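Local coordinates for monosaccharide ABC transporter substrate-binding protein, CUT2 family (Acidothermus cellulolyticus, PDB 4RU1) that binds myo-inositol in a cleft between two lobes and probably serves as the carbohydrate-recognising component of an ABC-type sugar importer, at residues M25-Q30 / V105-G110; D33-I38 / Q251-E256; F123-T128 / E159-G164. All coordinates share one frame; numbering follows the deposited sequence.

Interaction 1. Residues M25-Q30 / V105-G110; sequences MITHQQ and VAFNAG. With INS (1,2,3,4,5,6-hexahydroxy-cyclohexane), chain M.
Phe107 brings ring atom CZ against the apolar parts of Met25 and Thr27, meeting both obliquely, with CZ 3.8 Å from Met25 CG and 4.0 Å from Thr27 CG2. Met25 is flexible enough to follow the ring: its chain bends at chi3 (-80°), bringing CE back to CZ, while SD makes an oblique Met-aromatic contact 4.9 Å from the Phe107 ring centroid. Next comes Asn108, whose amide suits a polyol because it can accept and donate at once. OD1 takes a hydrogen bond from inositol O5 at 2.7 Å, and ND2 gives one to inositol O6 at 2.9 Å as well as bonding Glu256. Replacement by alanine is likely to leave inositol O5 without this acceptor, O6 without this donor, and Glu256 OE1 without its amide partner. His28 CE1 meets OD1 in the plane of the imidazole, and His28 NE2 donates to inositol O5 (3.0 Å); ND1 is held by Thr83. Ala109 adds a small methyl, CB, 4.0 Å from His28 CE1. Strands 21-27 and 104-107 flank strand 79-82 in the parallel sheet, the axes of segments 25-27 and 105-107 approaching to 9.1 Å; Met25 also touches helix 35-49, and Ile26 packs on helix 62-74.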
loop_
_atom_site.group_PDB
_atom_site.type_symbol
_atom_site.label_atom_id
_atom_site.label_comp_id
_atom_site.label_asym_id
_atom_site.label_seq_id
_atom_site.Cartn_x
_atom_site.Cartn_y
_atom_site.Cartn_z
ATOM N N MET A 25 3.996 -14.573 6.285
ATOM C CA MET A 25 3.760 -13.189 5.723
ATOM C C MET A 25 3.281 -12.313 6.864
ATOM O O MET A 25 2.240 -12.627 7.518
ATOM C CB MET A 25 2.738 -13.180 4.607
ATOM C CG MET A 25 2.358 -11.847 4.065
ATOM S SD MET A 25 1.329 -11.879 2.483
ATOM C CE MET A 25 2.691 -12.172 1.336
ATOM N N ILE A 26 4.060 -11.259 7.164
ATOM C CA ILE A 26 3.890 -10.416 8.333
ATOM C C ILE A 26 3.694 -8.997 7.879
ATOM O O ILE A 26 4.521 -8.420 7.148
ATOM C CB ILE A 26 5.126 -10.536 9.180
ATOM C CG1 ILE A 26 5.274 -11.989 9.654
ATOM C CG2 ILE A 26 4.995 -9.666 10.409
ATOM C CD1 ILE A 26 6.639 -12.296 10.276
ATOM N N THR A 27 2.560 -8.419 8.252
ATOM C CA THR A 27 2.236 -7.090 7.804
ATOM C C THR A 27 1.776 -6.178 8.972
ATOM O O THR A 27 1.736 -6.528 10.140
ATOM C CB THR A 27 1.152 -7.139 6.737
ATOM O OG1 THR A 27 -0.100 -7.182 7.421
ATOM C CG2 THR A 27 1.312 -8.289 5.801
ATOM N N HIS A 28 1.552 -4.925 8.606
ATOM C CA HIS A 28 1.066 -3.862 9.492
ATOM C C HIS A 28 -0.418 -3.566 9.354
ATOM O O HIS A 28 -0.848 -2.546 9.849
ATOM C CB HIS A 28 1.875 -2.607 9.211
ATOM C CG HIS A 28 1.745 -2.108 7.791
ATOM N ND1 HIS A 28 2.594 -2.550 6.785
ATOM C CD2 HIS A 28 0.921 -1.214 7.219
ATOM C CE1 HIS A 28 2.292 -1.943 5.668
ATOM N NE2 HIS A 28 1.268 -1.144 5.892
ATOM N N GLN A 29 -1.165 -4.471 8.672
ATOM C CA GLN A 29 -2.590 -4.346 8.382
ATOM C C GLN A 29 -3.344 -3.911 9.657
ATOM O O GLN A 29 -3.216 -4.571 10.723
ATOM C CB GLN A 29 -3.127 -5.654 7.860
ATOM C CG GLN A 29 -4.627 -5.700 7.832
ATOM C CD GLN A 29 -5.189 -6.959 7.310
ATOM O OE1 GLN A 29 -4.517 -7.974 7.215
ATOM N NE2 GLN A 29 -6.440 -6.902 6.905
ATOM N N GLN A 30 -4.067 -2.810 9.541
ATOM C CA GLN A 30 -5.081 -2.475 10.553
ATOM C C GLN A 30 -6.245 -3.405 10.357
ATOM O O GLN A 30 -6.738 -3.579 9.228
ATOM C CB GLN A 30 -5.546 -1.058 10.347
ATOM C CG GLN A 30 -6.665 -0.609 11.249
ATOM C CD GLN A 30 -6.156 -0.283 12.648
ATOM O OE1 GLN A 30 -5.094 0.315 12.828
ATOM N NE2 GLN A 30 -6.906 -0.691 13.643
ATOM N N VAL A 105 12.068 -11.511 2.286
ATOM C CA VAL A 105 11.645 -10.613 1.215
ATOM C C VAL A 105 10.781 -9.556 1.843
ATOM O O VAL A 105 9.972 -9.875 2.710
ATOM C CB VAL A 105 10.971 -11.349 0.070
ATOM C CG1 VAL A 105 10.345 -10.398 -0.973
ATOM C CG2 VAL A 105 12.021 -12.234 -0.631
ATOM N N ALA A 106 10.985 -8.289 1.435
ATOM C CA ALA A 106 10.189 -7.151 1.931
ATOM C C ALA A 106 9.199 -6.736 0.863
ATOM O O ALA A 106 9.411 -7.007 -0.326
ATOM C CB ALA A 106 11.032 -6.016 2.426
ATOM N N PHE A 107 8.072 -6.187 1.253
ATOM C CA PHE A 107 7.113 -5.800 0.278
ATOM C C PHE A 107 6.219 -4.703 0.866
ATOM O O PHE A 107 6.169 -4.485 2.097
ATOM C CB PHE A 107 6.289 -7.000 -0.271
ATOM C CG PHE A 107 5.291 -7.548 0.710
ATOM C CD1 PHE A 107 5.672 -8.356 1.761
ATOM C CD2 PHE A 107 3.946 -7.321 0.494
ATOM C CE1 PHE A 107 4.738 -8.854 2.682
ATOM C CE2 PHE A 107 3.016 -7.786 1.419
ATOM C CZ PHE A 107 3.404 -8.578 2.456
ATOM N N ASN A 108 5.586 -3.942 -0.029
ATOM C CA ASN A 108 4.551 -2.965 0.232
ATOM C C ASN A 108 5.056 -1.664 0.933
ATOM O O ASN A 108 4.743 -0.570 0.451
ATOM C CB ASN A 108 3.409 -3.494 1.032
ATOM C CG ASN A 108 2.340 -2.461 1.219
ATOM O OD1 ASN A 108 2.260 -1.851 2.290
ATOM N ND2 ASN A 108 1.540 -2.209 0.225
ATOM N N ALA A 109 5.798 -1.788 2.034
ATOM C CA ALA A 109 6.345 -0.646 2.727
ATOM C C ALA A 109 7.782 -0.867 3.037
ATOM O O ALA A 109 8.134 -1.931 3.490
ATOM C CB ALA A 109 5.594 -0.369 3.980
ATOM N N GLY A 110 8.580 0.198 2.932
ATOM C CA GLY A 110 10.009 0.214 3.271
ATOM C C GLY A 110 10.960 0.140 2.087
ATOM O O GLY A 110 12.018 -0.426 2.222
HETATM C C1 INS M . -2.060 1.159 0.843
HETATM C C2 INS M . -3.153 1.563 1.819
HETATM C C3 INS M . -3.095 0.647 3.042
HETATM C C4 INS M . -1.715 0.554 3.654
HETATM C C5 INS M . -0.694 0.093 2.663
HETATM C C6 INS M . -0.662 0.938 1.419
HETATM O O1 INS M . -2.004 2.014 -0.310
HETATM O O2 INS M . -2.807 2.885 2.266
HETATM O O3 INS M . -4.014 1.214 3.997
HETATM O O4 INS M . -1.721 -0.329 4.804
HETATM O O5 INS M . 0.648 0.120 3.199
HETATM O O6 INS M . 0.250 0.386 0.425
#

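Interaction 2. Residues D33-I38 / Q251-E256; sequences DTFWDI and QQPYVE. With INS (1,2,3,4,5,6-hexahydroxy-cyclohexane), chain M.
Phe35 and Gln251 meet in the wall of the inositol pocket, where the first turns of two helices come together. The Phe35 ring is the floor under the ligand: inositol C1 lies 3.9 Å above the ring plane, over its centre, so an apolar face receives the carbon skeleton while polar groups take the hydroxyls. With CG anti to the backbone N (chi1 169°), the far end of the ring comes nearer to 251-256, with CE1 3.4 Å from Gln251 OE1. The amide and ring planes are 37° apart. A glutamine fits here because the oxygen and nitrogen of its amide do different work. NE2 donates to the syn lone pair of Glu256 OE2 at 2.6 Å, which should hold the amide's rotation and present OE1 to the ligand as acceptor for inositol O6 (2.9 Å). Pro253, in the first turn of helix 253-270, offers a rigid apolar ring to both neighbours: its CB lies 3.7 Å from Phe35 CE1, and its CG 3.6 Å from Ile38 CG2. The same CG2 methyl also lies near Tyr254 CB. On the other side of the ligand, Asp33 OD2 accepts from inositol O3 at 2.6 Å, while its OD1 caps Phe35 N. Trp36 NE1 donates to inositol O4 at 3.0 Å, and one face of the indole packs on Phe35 CD2. An aromatic face against the carbon skeleton, with carboxylate, amide and indole N-H groups at the hydroxyls, is characteristic of sugar pockets in type I periplasmic binding proteins.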
loop_
_atom_site.group_PDB
_atom_site.type_symbol
_atom_site.label_atom_id
_atom_site.label_comp_id
_atom_site.label_asym_id
_atom_site.label_seq_id
_atom_site.Cartn_x
_atom_site.Cartn_y
_atom_site.Cartn_z
ATOM N N ASP A 33 -8.949 -3.271 7.190
ATOM C CA ASP A 33 -8.413 -2.588 6.009
ATOM C C ASP A 33 -8.406 -3.603 4.858
ATOM O O ASP A 33 -7.543 -4.504 4.767
ATOM C CB ASP A 33 -7.053 -1.990 6.313
ATOM C CG ASP A 33 -6.464 -1.252 5.087
ATOM O OD1 ASP A 33 -7.142 -1.288 4.033
ATOM O OD2 ASP A 33 -5.358 -0.663 5.231
ATOM N N THR A 34 -9.397 -3.469 3.980
ATOM C CA THR A 34 -9.662 -4.406 2.950
ATOM C C THR A 34 -8.572 -4.473 1.850
ATOM O O THR A 34 -8.511 -5.389 1.062
ATOM C CB THR A 34 -11.028 -4.201 2.303
ATOM O OG1 THR A 34 -11.094 -2.904 1.755
ATOM C CG2 THR A 34 -12.133 -4.444 3.330
ATOM N N PHE A 35 -7.703 -3.474 1.820
ATOM C CA PHE A 35 -6.583 -3.509 0.879
ATOM C C PHE A 35 -5.819 -4.791 1.008
ATOM O O PHE A 35 -5.425 -5.378 0.034
ATOM C CB PHE A 35 -5.607 -2.364 1.157
ATOM C CG PHE A 35 -4.312 -2.472 0.413
ATOM C CD1 PHE A 35 -4.210 -2.053 -0.868
ATOM C CD2 PHE A 35 -3.162 -2.882 1.084
ATOM C CE1 PHE A 35 -2.963 -2.097 -1.524
ATOM C CE2 PHE A 35 -1.958 -2.948 0.457
ATOM C CZ PHE A 35 -1.882 -2.580 -0.865
ATOM N N TRP A 36 -5.697 -5.282 2.221
ATOM C CA TRP A 36 -4.795 -6.393 2.587
ATOM C C TRP A 36 -5.469 -7.712 2.113
ATOM O O TRP A 36 -4.804 -8.748 1.969
ATOM C CB TRP A 36 -4.455 -6.372 4.084
ATOM C CG TRP A 36 -3.584 -5.240 4.363
ATOM C CD1 TRP A 36 -3.968 -3.953 4.755
ATOM C CD2 TRP A 36 -2.198 -5.166 4.070
ATOM N NE1 TRP A 36 -2.847 -3.103 4.767
ATOM C CE2 TRP A 36 -1.768 -3.835 4.324
ATOM C CE3 TRP A 36 -1.237 -6.103 3.605
ATOM C CZ2 TRP A 36 -0.432 -3.464 4.153
ATOM C CZ3 TRP A 36 0.060 -5.697 3.443
ATOM C CH2 TRP A 36 0.446 -4.408 3.675
ATOM N N ASP A 37 -6.804 -7.713 1.933
ATOM C CA ASP A 37 -7.463 -8.902 1.328
ATOM C C ASP A 37 -6.950 -9.128 -0.107
ATOM O O ASP A 37 -6.805 -10.282 -0.515
ATOM C CB ASP A 37 -8.995 -8.778 1.382
ATOM C CG ASP A 37 -9.545 -8.601 2.858
ATOM O OD1 ASP A 37 -8.965 -9.174 3.803
ATOM O OD2 ASP A 37 -10.559 -7.885 3.015
ATOM N N ILE A 38 -6.620 -8.066 -0.848
ATOM C CA ILE A 38 -6.124 -8.284 -2.195
ATOM C C ILE A 38 -4.691 -8.811 -2.131
ATOM O O ILE A 38 -4.316 -9.694 -2.892
ATOM C CB ILE A 38 -6.165 -6.969 -3.023
ATOM C CG1 ILE A 38 -7.521 -6.237 -2.913
ATOM C CG2 ILE A 38 -5.842 -7.306 -4.456
ATOM C CD1 ILE A 38 -7.438 -4.725 -3.212
ATOM N N GLN A 251 -1.038 0.109 -7.476
ATOM C CA GLN A 251 0.217 -0.497 -7.023
ATOM C C GLN A 251 0.257 -2.004 -7.143
ATOM O O GLN A 251 1.256 -2.644 -6.762
ATOM C CB GLN A 251 0.594 -0.112 -5.578
ATOM C CG GLN A 251 -0.336 -0.699 -4.531
ATOM C CD GLN A 251 0.095 -0.408 -3.089
ATOM O OE1 GLN A 251 -0.659 0.214 -2.285
ATOM N NE2 GLN A 251 1.256 -0.906 -2.738
ATOM N N GLN A 252 -0.849 -2.590 -7.610
ATOM C CA GLN A 252 -1.003 -4.045 -7.813
ATOM C C GLN A 252 -0.660 -4.831 -6.563
ATOM O O GLN A 252 0.283 -5.649 -6.532
ATOM C CB GLN A 252 -0.246 -4.540 -9.026
ATOM C CG GLN A 252 -0.685 -3.906 -10.321
ATOM C CD GLN A 252 0.092 -4.489 -11.463
ATOM O OE1 GLN A 252 1.302 -4.124 -11.652
ATOM N NE2 GLN A 252 -0.479 -5.467 -12.113
ATOM N N PRO A 253 -1.524 -4.669 -5.546
ATOM C CA PRO A 253 -1.356 -5.558 -4.385
ATOM C C PRO A 253 -1.364 -7.023 -4.629
ATOM O O PRO A 253 -0.682 -7.758 -3.874
ATOM C CB PRO A 253 -2.536 -5.191 -3.473
ATOM C CG PRO A 253 -3.522 -4.520 -4.389
ATOM C CD PRO A 253 -2.677 -3.778 -5.392
ATOM N N TYR A 254 -2.113 -7.487 -5.622
ATOM C CA TYR A 254 -2.129 -8.906 -5.912
ATOM C C TYR A 254 -0.746 -9.357 -6.278
ATOM O O TYR A 254 -0.267 -10.427 -5.869
ATOM C CB TYR A 254 -3.102 -9.211 -7.038
ATOM C CG TYR A 254 -3.335 -10.695 -7.398
ATOM C CD1 TYR A 254 -2.438 -11.375 -8.239
ATOM C CD2 TYR A 254 -4.436 -11.438 -6.865
ATOM C CE1 TYR A 254 -2.658 -12.709 -8.578
ATOM C CE2 TYR A 254 -4.667 -12.774 -7.237
ATOM C CZ TYR A 254 -3.785 -13.382 -8.095
ATOM O OH TYR A 254 -4.066 -14.674 -8.488
ATOM N N VAL A 255 -0.061 -8.535 -7.079
ATOM C CA VAL A 255 1.311 -8.815 -7.493
ATOM C C VAL A 255 2.289 -8.777 -6.317
ATOM O O VAL A 255 3.239 -9.552 -6.254
ATOM C CB VAL A 255 1.794 -7.944 -8.645
ATOM C CG1 VAL A 255 3.259 -8.179 -9.023
ATOM C CG2 VAL A 255 0.907 -8.197 -9.852
ATOM N N GLU A 256 2.170 -7.740 -5.497
ATOM C CA GLU A 256 2.998 -7.666 -4.297
ATOM C C GLU A 256 2.923 -8.938 -3.438
ATOM O O GLU A 256 3.959 -9.501 -3.087
ATOM C CB GLU A 256 2.627 -6.478 -3.447
ATOM C CG GLU A 256 2.840 -5.138 -4.168
ATOM C CD GLU A 256 2.459 -3.933 -3.363
ATOM O OE1 GLU A 256 2.094 -4.011 -2.165
ATOM O OE2 GLU A 256 2.463 -2.810 -3.954
HETATM C C1 INS M . -2.060 1.159 0.843
HETATM C C2 INS M . -3.153 1.563 1.819
HETATM C C3 INS M . -3.095 0.647 3.042
HETATM C C4 INS M . -1.715 0.554 3.654
HETATM C C5 INS M . -0.694 0.093 2.663
HETATM C C6 INS M . -0.662 0.938 1.419
HETATM O O1 INS M . -2.004 2.014 -0.310
HETATM O O2 INS M . -2.807 2.885 2.266
HETATM O O3 INS M . -4.014 1.214 3.997
HETATM O O4 INS M . -1.721 -0.329 4.804
HETATM O O5 INS M . 0.648 0.120 3.199
HETATM O O6 INS M . 0.250 0.386 0.425
#

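Interaction 3. Residues F123-T128 / E159-G164; sequences FGQDET and ESRCNG. With INS (1,2,3,4,5,6-hexahydroxy-cyclohexane), chain M.
Glu127 and Arg161 form a two-pronged salt bridge between helices 127-140 and 156-168, in the second lobe of the periplasmic binding protein fold. The two side chains run side by side and point the same way, although their flat ends are turned 70° against each other. Arg161 comes side-on: NE donates almost straight to Glu127 OE1 (2.8 Å, 174°), and NH2 donates to Glu127 OE2 at 2.9 Å. Both hydrogens approach from above the carboxylate plane, not within it. Glu127 can receive them because its chain folds at chi2 (-63°), whereas Arg161 stays extended from CG to NE, the length needed to carry its guanidinium from the helix into the pocket. Glu127 OE1 is gripped twice, for Gln125 NE2 donates to it at 2.9 Å from the opposite face of the carboxylate, and this second bond should limit rotation of the acid. Held along one edge, the guanidinium uses NH1 (2.8 Å) and NH2 (2.9 Å) to donate together to inositol O1. Glu127 is thus a second-shell residue that positions a ligand-binding one, and its negative charge would be expected to balance the buried arginine.

Farther along, the backbones come close, and small residues suit them. Ser160 CB packs 3.8 Å from Glu127 CB; its OG is turned back to Val156 O of its own helix. Gly164, with no side chain to intrude, lets its CA approach Thr128 O to 3.8 Å. Asp126 N-caps helix 127-140 through Val129 N. Beside the partly exposed Thr128 and Asn163, one water bridges the helices, hydrogen-bonded to Thr128 OG1 and donating to Asn163 OD1.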
loop_
_atom_site.group_PDB
_atom_site.type_symbol
_atom_site.label_atom_id
_atom_site.label_comp_id
_atom_site.label_asym_id
_atom_site.label_seq_id
_atom_site.Cartn_x
_atom_site.Cartn_y
_atom_site.Cartn_z
ATOM N N PHE A 123 9.272 -5.890 -3.248
ATOM C CA PHE A 123 8.147 -5.731 -4.245
ATOM C C PHE A 123 7.186 -4.648 -3.791
ATOM O O PHE A 123 6.597 -4.738 -2.689
ATOM C CB PHE A 123 7.384 -7.079 -4.412
ATOM C CG PHE A 123 8.273 -8.187 -4.918
ATOM C CD1 PHE A 123 9.018 -8.895 -4.029
ATOM C CD2 PHE A 123 8.505 -8.357 -6.286
ATOM C CE1 PHE A 123 9.920 -9.859 -4.485
ATOM C CE2 PHE A 123 9.397 -9.316 -6.745
ATOM C CZ PHE A 123 10.093 -10.055 -5.821
ATOM N N GLY A 124 7.049 -3.618 -4.626
ATOM C CA GLY A 124 6.058 -2.581 -4.438
ATOM C C GLY A 124 6.280 -1.445 -5.322
ATOM O O GLY A 124 7.084 -1.502 -6.269
ATOM N N GLN A 125 5.665 -0.321 -4.980
ATOM C CA GLN A 125 5.869 0.871 -5.797
ATOM C C GLN A 125 6.651 1.907 -5.032
ATOM O O GLN A 125 6.634 1.956 -3.768
ATOM C CB GLN A 125 4.534 1.367 -6.367
ATOM C CG GLN A 125 3.909 2.610 -5.830
ATOM C CD GLN A 125 2.450 2.773 -6.158
ATOM O OE1 GLN A 125 2.000 2.293 -7.192
ATOM N NE2 GLN A 125 1.724 3.433 -5.293
ATOM N N ASP A 126 7.373 2.735 -5.781
ATOM C CA ASP A 126 8.196 3.730 -5.195
ATOM C C ASP A 126 7.246 4.864 -4.885
ATOM O O ASP A 126 6.679 5.482 -5.796
ATOM C CB ASP A 126 9.289 4.173 -6.207
ATOM C CG ASP A 126 10.222 5.256 -5.616
ATOM O OD1 ASP A 126 9.773 6.135 -4.853
ATOM O OD2 ASP A 126 11.415 5.289 -5.957
ATOM N N GLU A 127 7.016 5.058 -3.607
ATOM C CA GLU A 127 5.941 5.902 -3.171
ATOM C C GLU A 127 6.252 7.413 -3.332
ATOM O O GLU A 127 5.351 8.223 -3.550
ATOM C CB GLU A 127 5.519 5.581 -1.740
ATOM C CG GLU A 127 4.968 4.168 -1.507
ATOM C CD GLU A 127 3.679 3.835 -2.269
ATOM O OE1 GLU A 127 3.176 4.660 -3.041
ATOM O OE2 GLU A 127 3.212 2.686 -2.078
ATOM N N THR A 128 7.504 7.817 -3.083
ATOM C CA THR A 128 7.974 9.162 -3.453
ATOM C C THR A 128 7.720 9.449 -4.939
ATOM O O THR A 128 7.152 10.473 -5.277
ATOM C CB THR A 128 9.431 9.373 -3.069
ATOM O OG1 THR A 128 9.550 9.169 -1.640
ATOM C CG2 THR A 128 9.814 10.758 -3.375
ATOM N N GLU A 159 3.930 8.624 4.296
ATOM C CA GLU A 159 4.577 9.902 4.323
ATOM C C GLU A 159 5.291 10.192 3.009
ATOM O O GLU A 159 5.301 11.295 2.534
ATOM C CB GLU A 159 5.572 9.993 5.529
ATOM C CG GLU A 159 4.857 9.862 6.845
ATOM C CD GLU A 159 3.972 11.051 7.238
ATOM O OE1 GLU A 159 4.144 12.163 6.735
ATOM O OE2 GLU A 159 3.082 10.773 8.045
ATOM N N SER A 160 5.868 9.160 2.391
ATOM C CA SER A 160 6.569 9.360 1.126
ATOM C C SER A 160 5.611 9.852 0.072
ATOM O O SER A 160 6.006 10.647 -0.789
ATOM C CB SER A 160 7.191 8.021 0.710
ATOM O OG SER A 160 8.273 7.693 1.542
ATOM N N ARG A 161 4.390 9.303 0.038
ATOM C CA ARG A 161 3.424 9.726 -0.949
ATOM C C ARG A 161 3.113 11.228 -0.831
ATOM O O ARG A 161 3.184 11.966 -1.823
ATOM C CB ARG A 161 2.102 8.926 -0.825
ATOM C CG ARG A 161 2.191 7.466 -1.176
ATOM C CD ARG A 161 0.870 6.726 -1.000
ATOM N NE ARG A 161 1.033 5.319 -1.407
ATOM C CZ ARG A 161 0.164 4.369 -1.108
ATOM N NH1 ARG A 161 -0.987 4.619 -0.498
ATOM N NH2 ARG A 161 0.385 3.179 -1.537
ATOM N N CYS A 162 2.839 11.625 0.396
ATOM C CA CYS A 162 2.533 13.055 0.631
ATOM C C CYS A 162 3.753 13.933 0.404
ATOM O O CYS A 162 3.639 15.045 -0.232
ATOM C CB CYS A 162 1.945 13.240 1.995
ATOM S SG CYS A 162 0.407 12.336 2.151
ATOM N N ASN A 163 4.915 13.502 0.855
ATOM C CA ASN A 163 6.108 14.349 0.573
ATOM C C ASN A 163 6.294 14.480 -0.967
ATOM O O ASN A 163 6.695 15.534 -1.454
ATOM C CB ASN A 163 7.311 13.792 1.261
ATOM C CG ASN A 163 8.560 14.494 0.895
ATOM O OD1 ASN A 163 9.356 13.955 0.172
ATOM N ND2 ASN A 163 8.725 15.729 1.358
ATOM N N GLY A 164 6.045 13.396 -1.695
ATOM C CA GLY A 164 6.255 13.478 -3.127
ATOM C C GLY A 164 5.306 14.449 -3.754
ATOM O O GLY A 164 5.742 15.251 -4.629
HETATM C C1 INS M . -2.060 1.159 0.843
HETATM C C2 INS M . -3.153 1.563 1.819
HETATM C C3 INS M . -3.095 0.647 3.042
HETATM C C4 INS M . -1.715 0.554 3.654
HETATM C C5 INS M . -0.694 0.093 2.663
HETATM C C6 INS M . -0.662 0.938 1.419
HETATM O O1 INS M . -2.004 2.014 -0.310
HETATM O O2 INS M . -2.807 2.885 2.266
HETATM O O3 INS M . -4.014 1.214 3.997
HETATM O O4 INS M . -1.721 -0.329 4.804
HETATM O O5 INS M . 0.648 0.120 3.199
HETATM O O6 INS M . 0.250 0.386 0.425
HETATM O O HOH W 1 9.698 11.123 0.316
#

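Overall arrangement
All three contacts touch the same inositol. The centres of interactions 1 and 2 lie about 11 Å apart, those of 1 and 3 about 14 Å, and those of 2 and 3 about 16 Å. Interactions 1 and 3 share the parallel sheet of the first lobe, in which strands 104-107 and 121-124 are neighbours; interaction 3 then follows the chain into the second lobe. Along the sequence, the segments of interactions 1 and 2 alternate, and interaction 3 is nested inside the loop that 2 closes. Gln251, where the chain returns to the first lobe, weakly bonds Arg161. Residues distant in sequence and from both lobes thus converge on one ligand, consistent with closure around it.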